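Lectin 2 (Agrocybe aegerita, PDB 4TQJ) binds glycans, recognising N-acetylglucosamine at their non-reducing terminus. Local coordinates at residues A[137-142]-A[155-160]; A[173-178]-A[188-193]; A[354-359]-A[380-385]. The protein carries 1 engineered substitution. One frame throughout, in Å; residues are numbered along the deposited sequence.

Contact 1: A[137-142]-A[155-160]; sequences KGVLVS and LVLKDF
The carbonyl oxygen L157 O is gripped from several directions: V139 N donates a hydrogen bond of 2.9 Å, D159 N a weak one from within its own segment, and G138 CA adds a C-H...O contact. This is the outer hairpin of a beta-propeller blade, in which strand 154-157 forms the rim next to strand 139-142. A beta bulge breaks the register: V139 pairs with L157, but L140 pairs with L155, and the extra residue V156 sends its N-H to V139 O at 3.0 Å. V156 spreads its two methyls over the neighbouring strand, CG1 against V141 CB at 3.8 Å and CG2 against V141 CG2, their side chains crossing at about a right angle. G138 CA makes a second C-H...O contact, with D159 O. Beyond the strand K158 makes an inverse gamma turn, and F160 N bonds to D159 OD1 at 2.8 Å. V139 CG2 touches D159 O at 3.6 Å; I187 of the adjoining blade covers V139, L157 and F160. L155 CG stands anti to the backbone N (chi1 -176°) and CD1 lies against K137 O and G138 CA, while L140 CD1 presses to 3.4 Å from L155 CA.

Contact 2: A[173-178]-A[188-193]; sequences LRFLAD and VGFGDK
The F190 ring takes L173 CD1 over one face, off-centre, near the ring's margin, and has L173 O in plane at its edge; F190 CD2 also packs on L173 CB at 3.8 Å. At CE2 the same ring meets F175 obliquely: F190 CE2 lies 4.0 Å from F175 CD1, with the ring planes at 59° to each other. Both phenylalanines hold CG anti to the carbonyl carbon (chi1 -65° for F190, -58° for F175), bringing two aromatic groups from different strands together on one face of the sheet. V188 shares that face, its CG2 reaching the methyl of A177 at 4.4 Å.

Behind the side chains, two pairs of backbone bonds join the strands. L173 and F190 bond in both directions, and so do F175 and V188, with F175 N to V188 O at 2.8 Å. Between them R174 and G189 form the non-hydrogen-bonded pair, where R174 CA and G189 CA make C-H...O contacts with V188 O and L173 O. The R174 side chain runs along the other face, touching W167 and L117; its NH1 is held by F160 O. L176 joins it there, against strand 117-121 of the preceding blade.

The face bearing L173 and F175 meets R230 and V232 of strand 230-233 in the following blade. N-terminal strand 4-5 continues the sheet inside 173-177. An antiparallel hairpin with a neighbouring blade packed on each face is the inner half of a beta-propeller blade, in keeping with the FG-GAP-like repeats of this lectin.

Contact 3: A[354-359]-A[380-385]; sequences IGFGEK and NDFSFS
F356 and F382 both carry CG anti to the carbonyl carbon (chi1 -61° and -59°), and the two side chains run alongside one another. Their rings nevertheless barely overlap: it is F382 CB that sits over the centre of the F356 ring, a CH-pi contact with 3.9 Å from CB to the ring centroid. F382 O comes down beside it, 3.5 Å from F356 CB. In S383 the hydroxyl lies between the backbone N and the carbonyl carbon (chi1 66°), from where OG donates to N380 O at 2.8 Å and bridges the ends of the type II turn N380-S383.

Two backbone bonds then tie the irregular segment 380-385 to the end of strand 352-356 and the turn that follows it. F384 N meets G357 O at 2.8 Å, and S385 N meets E358 O at 2.7 Å. A water extends the link, donating to K359 O at 2.9 Å while also bonded to S385 OG. E358 and F384 lie alongside one another: E358 OE1 approaches F384 CD2 to 3.7 Å obliquely, and the same oxygen is hydrogen-bonded to H338.

This cluster lies at the junction of two propeller blades. T361 on strand 361-364 packs against both F356 and F382, F341 of strand 339-343 and W389 of the downstream loop meet the F356 and F382 rings respectively, and I21 on strand 20-25 of the next blade touches both phenylalanines.

Overall arrangement
From the N terminus, contact 1 joins the two outer strands of one blade, closing a loop of 12 residues. The chain then passes inward to the next blade, where contact 2 pairs the two inner strands across nine residues. The two touch through F160, whose ring packs on G189, fixing the exit of one blade to the next. Contact 3, about 39 Å from contact 1 between centres and across the propeller, closes a loop of 20 residues with strands 361-364 and 376-379; it ties the end of strand 352-356 and the turn after it to the loop leading to strand 395-399, which completes the sheet containing strand 20-25. All three lie in series, neither nested nor crossed.

Contact 1: A[137-142]-A[155-160]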
# COMPACT_ATOMS: atom_id res chain seq x y z
N LYS A 137 30.47 22.16 -9.65
CA LYS A 137 31.76 21.50 -9.71
C LYS A 137 31.66 19.98 -9.89
O LYS A 137 32.66 19.28 -9.97
CB LYS A 137 32.58 21.80 -8.45
CG LYS A 137 32.86 23.27 -8.20
CD LYS A 137 33.78 23.41 -6.97
CE LYS A 137 33.69 24.80 -6.33
NZ LYS A 137 34.18 25.89 -7.22
N GLY A 138 30.44 19.47 -9.95
CA GLY A 138 30.26 18.05 -10.17
C GLY A 138 29.07 17.50 -9.43
O GLY A 138 28.09 18.20 -9.22
N VAL A 139 29.15 16.22 -9.07
CA VAL A 139 28.06 15.54 -8.39
C VAL A 139 28.23 15.68 -6.90
O VAL A 139 29.20 15.18 -6.34
CB VAL A 139 28.06 14.04 -8.71
CG1 VAL A 139 26.89 13.34 -8.02
CG2 VAL A 139 28.03 13.83 -10.21
N LEU A 140 27.29 16.37 -6.26
CA LEU A 140 27.31 16.55 -4.82
C LEU A 140 26.35 15.55 -4.21
O LEU A 140 25.21 15.42 -4.68
CB LEU A 140 26.84 17.96 -4.44
CG LEU A 140 27.82 19.13 -4.54
CD1 LEU A 140 29.09 18.81 -3.79
CD2 LEU A 140 28.11 19.48 -5.99
N VAL A 141 26.80 14.86 -3.18
CA VAL A 141 25.95 13.92 -2.46
C VAL A 141 25.90 14.26 -0.97
O VAL A 141 26.93 14.55 -0.36
CB VAL A 141 26.41 12.46 -2.65
CG1 VAL A 141 25.74 11.54 -1.65
CG2 VAL A 141 26.13 12.00 -4.06
N SER A 142 24.71 14.24 -0.39
CA SER A 142 24.59 14.25 1.06
C SER A 142 23.97 12.94 1.48
O SER A 142 22.84 12.62 1.11
CB SER A 142 23.75 15.42 1.57
OG SER A 142 23.20 15.10 2.84
N LEU A 155 31.32 16.81 -2.54
CA LEU A 155 31.63 16.61 -3.95
C LEU A 155 32.23 15.22 -4.07
O LEU A 155 33.34 15.00 -3.62
CB LEU A 155 32.61 17.68 -4.43
CG LEU A 155 33.01 17.72 -5.90
CD1 LEU A 155 31.79 17.88 -6.80
CD2 LEU A 155 33.99 18.85 -6.15
N VAL A 156 31.48 14.29 -4.66
CA VAL A 156 31.92 12.90 -4.74
C VAL A 156 32.48 12.52 -6.11
O VAL A 156 33.12 11.47 -6.26
CB VAL A 156 30.79 11.91 -4.37
CG1 VAL A 156 30.22 12.25 -3.01
CG2 VAL A 156 29.70 11.91 -5.44
N LEU A 157 32.22 13.37 -7.10
CA LEU A 157 32.72 13.13 -8.45
C LEU A 157 32.82 14.46 -9.19
O LEU A 157 31.84 15.20 -9.29
CB LEU A 157 31.78 12.19 -9.20
CG LEU A 157 32.26 11.73 -10.59
CD1 LEU A 157 33.49 10.83 -10.44
CD2 LEU A 157 31.16 11.00 -11.34
N LYS A 158 34.01 14.78 -9.71
CA LYS A 158 34.23 16.04 -10.41
C LYS A 158 33.97 15.93 -11.91
O LYS A 158 34.88 16.04 -12.73
CB LYS A 158 35.65 16.56 -10.14
CG LYS A 158 35.93 16.85 -8.66
CD LYS A 158 37.23 17.66 -8.50
CE LYS A 158 37.50 18.00 -7.03
NZ LYS A 158 38.79 18.73 -6.85
N ASP A 159 32.70 15.72 -12.25
CA ASP A 159 32.29 15.51 -13.62
C ASP A 159 30.78 15.60 -13.66
O ASP A 159 30.13 15.58 -12.62
CB ASP A 159 32.73 14.13 -14.09
CG ASP A 159 32.97 14.07 -15.59
OD1 ASP A 159 32.50 14.97 -16.33
OD2 ASP A 159 33.63 13.10 -16.02
N PHE A 160 30.21 15.71 -14.86
CA PHE A 160 28.76 15.84 -15.02
C PHE A 160 28.18 17.13 -14.43
O PHE A 160 26.99 17.19 -14.12
CB PHE A 160 28.03 14.63 -14.41
CG PHE A 160 28.46 13.31 -14.99
CD1 PHE A 160 28.11 12.96 -16.29
CD2 PHE A 160 29.22 12.43 -14.24
CE1 PHE A 160 28.51 11.75 -16.83
CE2 PHE A 160 29.64 11.22 -14.78
CZ PHE A 160 29.28 10.88 -16.07

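Contact 2: A[173-178]-A[188-193]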
# COMPACT_ATOMS: atom_id res chain seq x y z
N LEU A 173 22.02 14.95 -21.29
CA LEU A 173 21.11 14.27 -20.39
C LEU A 173 21.88 13.56 -19.29
O LEU A 173 22.91 12.96 -19.54
CB LEU A 173 20.28 13.23 -21.15
CG LEU A 173 19.41 13.79 -22.28
CD1 LEU A 173 18.97 12.66 -23.19
CD2 LEU A 173 18.20 14.55 -21.71
N ARG A 174 21.37 13.63 -18.06
CA ARG A 174 22.02 12.95 -16.96
C ARG A 174 21.00 12.17 -16.15
O ARG A 174 20.09 12.75 -15.58
CB ARG A 174 22.79 13.95 -16.09
CG ARG A 174 24.13 14.41 -16.72
CD ARG A 174 24.61 15.73 -16.12
NE ARG A 174 23.72 16.82 -16.51
CZ ARG A 174 23.84 18.08 -16.09
NH1 ARG A 174 24.81 18.44 -15.26
NH2 ARG A 174 22.96 18.98 -16.50
N PHE A 175 21.17 10.85 -16.14
CA PHE A 175 20.21 9.94 -15.50
C PHE A 175 20.93 9.07 -14.48
O PHE A 175 22.16 9.02 -14.44
CB PHE A 175 19.57 9.01 -16.54
CG PHE A 175 18.84 9.71 -17.67
CD1 PHE A 175 18.64 9.05 -18.88
CD2 PHE A 175 18.30 10.98 -17.52
CE1 PHE A 175 17.96 9.64 -19.92
CE2 PHE A 175 17.62 11.58 -18.56
CZ PHE A 175 17.44 10.90 -19.77
N LEU A 176 20.17 8.35 -13.67
CA LEU A 176 20.72 7.38 -12.75
C LEU A 176 20.05 6.05 -13.06
O LEU A 176 18.85 5.99 -13.20
CB LEU A 176 20.45 7.77 -11.30
CG LEU A 176 20.99 9.12 -10.81
CD1 LEU A 176 20.41 9.45 -9.42
CD2 LEU A 176 22.52 9.13 -10.80
N ALA A 177 20.85 5.00 -13.22
CA ALA A 177 20.32 3.68 -13.54
C ALA A 177 21.38 2.65 -13.25
O ALA A 177 22.56 2.94 -13.32
CB ALA A 177 19.90 3.61 -15.00
N ASP A 178 20.96 1.43 -12.94
CA ASP A 178 21.93 0.35 -12.80
C ASP A 178 22.26 -0.21 -14.17
O ASP A 178 21.45 -0.93 -14.76
CB ASP A 178 21.39 -0.75 -11.90
CG ASP A 178 22.44 -1.81 -11.60
OD1 ASP A 178 23.61 -1.59 -11.96
OD2 ASP A 178 22.09 -2.84 -11.01
N VAL A 188 24.52 7.85 -15.67
CA VAL A 188 24.52 7.73 -17.12
C VAL A 188 24.39 9.12 -17.71
O VAL A 188 23.36 9.76 -17.54
CB VAL A 188 23.34 6.89 -17.60
CG1 VAL A 188 23.36 6.82 -19.12
CG2 VAL A 188 23.39 5.49 -16.98
N GLY A 189 25.41 9.57 -18.43
CA GLY A 189 25.40 10.89 -19.01
C GLY A 189 25.54 10.91 -20.53
O GLY A 189 26.49 10.35 -21.07
N PHE A 190 24.60 11.57 -21.21
CA PHE A 190 24.67 11.72 -22.66
C PHE A 190 25.35 13.05 -22.93
O PHE A 190 24.72 14.10 -22.85
CB PHE A 190 23.26 11.72 -23.27
CG PHE A 190 22.52 10.41 -23.11
CD1 PHE A 190 22.26 9.61 -24.23
CD2 PHE A 190 22.09 9.99 -21.86
CE1 PHE A 190 21.59 8.42 -24.09
CE2 PHE A 190 21.41 8.78 -21.71
CZ PHE A 190 21.17 7.99 -22.82
N GLY A 191 26.64 13.01 -23.22
CA GLY A 191 27.43 14.22 -23.40
C GLY A 191 27.46 14.76 -24.82
O GLY A 191 26.48 14.66 -25.57
N ASP A 192 28.59 15.35 -25.20
CA ASP A 192 28.70 15.90 -26.53
C ASP A 192 28.97 14.79 -27.56
O ASP A 192 28.23 14.65 -28.53
CB ASP A 192 29.79 16.98 -26.59
CG ASP A 192 29.32 18.31 -26.03
OD1 ASP A 192 28.15 18.70 -26.26
OD2 ASP A 192 30.11 18.99 -25.35
N LYS A 193 30.01 14.00 -27.31
CA LYS A 193 30.40 12.97 -28.26
C LYS A 193 30.25 11.52 -27.76
O LYS A 193 30.48 10.60 -28.52
CB LYS A 193 31.83 13.24 -28.76
CG LYS A 193 32.03 14.73 -29.11
CD LYS A 193 32.87 14.93 -30.34
CE LYS A 193 32.40 14.06 -31.48
NZ LYS A 193 31.97 14.84 -32.67

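Contact 3: A[354-359]-A[380-385]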
# COMPACT_ATOMS: atom_id res chain seq x y z
N ILE A 354 -3.15 7.10 -17.88
CA ILE A 354 -3.99 8.07 -17.21
C ILE A 354 -3.62 9.46 -17.71
O ILE A 354 -2.45 9.77 -17.91
CB ILE A 354 -3.88 8.00 -15.67
CG1 ILE A 354 -4.72 9.10 -15.01
CG2 ILE A 354 -2.43 8.14 -15.24
CD1 ILE A 354 -4.82 8.98 -13.48
N GLY A 355 -4.63 10.29 -17.93
CA GLY A 355 -4.42 11.62 -18.47
C GLY A 355 -5.21 12.65 -17.71
O GLY A 355 -6.41 12.49 -17.53
N PHE A 356 -4.53 13.69 -17.24
CA PHE A 356 -5.19 14.81 -16.58
C PHE A 356 -5.58 15.81 -17.66
O PHE A 356 -4.74 16.57 -18.14
CB PHE A 356 -4.26 15.49 -15.57
CG PHE A 356 -3.78 14.58 -14.44
CD1 PHE A 356 -4.28 13.29 -14.29
CD2 PHE A 356 -2.82 15.01 -13.54
CE1 PHE A 356 -3.83 12.46 -13.26
CE2 PHE A 356 -2.36 14.19 -12.52
CZ PHE A 356 -2.87 12.91 -12.38
N GLY A 357 -6.85 15.79 -18.05
CA GLY A 357 -7.32 16.57 -19.19
C GLY A 357 -7.77 17.99 -18.88
O GLY A 357 -7.39 18.57 -17.87
N GLU A 358 -8.58 18.55 -19.77
CA GLU A 358 -9.04 19.93 -19.61
C GLU A 358 -9.93 20.06 -18.38
O GLU A 358 -9.73 20.95 -17.56
CB GLU A 358 -9.80 20.40 -20.87
CG GLU A 358 -10.09 21.89 -20.88
CD GLU A 358 -8.87 22.75 -21.18
OE1 GLU A 358 -7.75 22.21 -21.29
OE2 GLU A 358 -9.02 23.97 -21.32
N LYS A 359 -10.90 19.16 -18.26
CA LYS A 359 -11.90 19.23 -17.19
C LYS A 359 -12.07 17.89 -16.47
O LYS A 359 -12.77 17.81 -15.46
CB LYS A 359 -13.25 19.66 -17.77
CG LYS A 359 -13.16 20.74 -18.85
CD LYS A 359 -12.40 21.98 -18.36
CE LYS A 359 -13.30 22.96 -17.63
NZ LYS A 359 -14.45 23.40 -18.48
N ASN A 380 -13.04 14.45 -11.73
CA ASN A 380 -12.87 15.83 -12.19
C ASN A 380 -11.59 16.43 -11.63
O ASN A 380 -11.06 17.39 -12.18
CB ASN A 380 -14.05 16.72 -11.78
CG ASN A 380 -15.31 16.42 -12.56
OD1 ASN A 380 -15.26 16.07 -13.74
ND2 ASN A 380 -16.45 16.55 -11.90
N ASP A 381 -11.11 15.87 -10.53
CA ASP A 381 -9.94 16.40 -9.84
C ASP A 381 -8.65 16.16 -10.64
O ASP A 381 -8.57 15.24 -11.44
CB ASP A 381 -9.83 15.78 -8.44
CG ASP A 381 -11.12 15.93 -7.63
OD1 ASP A 381 -11.68 17.05 -7.57
OD2 ASP A 381 -11.59 14.92 -7.06
N PHE A 382 -7.66 17.01 -10.39
CA PHE A 382 -6.34 16.99 -11.03
C PHE A 382 -6.31 17.48 -12.47
O PHE A 382 -5.23 17.75 -13.01
CB PHE A 382 -5.65 15.62 -10.90
CG PHE A 382 -5.43 15.20 -9.48
CD1 PHE A 382 -4.46 15.81 -8.70
CD2 PHE A 382 -6.20 14.20 -8.91
CE1 PHE A 382 -4.27 15.44 -7.39
CE2 PHE A 382 -6.01 13.82 -7.60
CZ PHE A 382 -5.04 14.43 -6.84
N SER A 383 -7.48 17.62 -13.09
CA SER A 383 -7.56 18.17 -14.44
C SER A 383 -7.12 19.64 -14.48
O SER A 383 -7.15 20.33 -13.46
CB SER A 383 -8.99 18.05 -14.99
OG SER A 383 -9.87 18.86 -14.24
N PHE A 384 -6.71 20.09 -15.66
CA PHE A 384 -6.26 21.47 -15.85
C PHE A 384 -7.25 22.48 -15.27
O PHE A 384 -6.85 23.43 -14.59
CB PHE A 384 -6.00 21.74 -17.33
CG PHE A 384 -5.59 23.15 -17.62
CD1 PHE A 384 -4.35 23.63 -17.21
CD2 PHE A 384 -6.43 24.00 -18.32
CE1 PHE A 384 -3.97 24.94 -17.48
CE2 PHE A 384 -6.05 25.31 -18.59
CZ PHE A 384 -4.83 25.78 -18.17
N SER A 385 -8.53 22.28 -15.55
CA SER A 385 -9.58 23.08 -14.93
C SER A 385 -9.26 24.57 -14.99
O SER A 385 -9.18 25.24 -13.96
CB SER A 385 -9.79 22.67 -13.48
OG SER A 385 -10.35 21.37 -13.40
O HOH W 1 -12.78 20.42 -14.16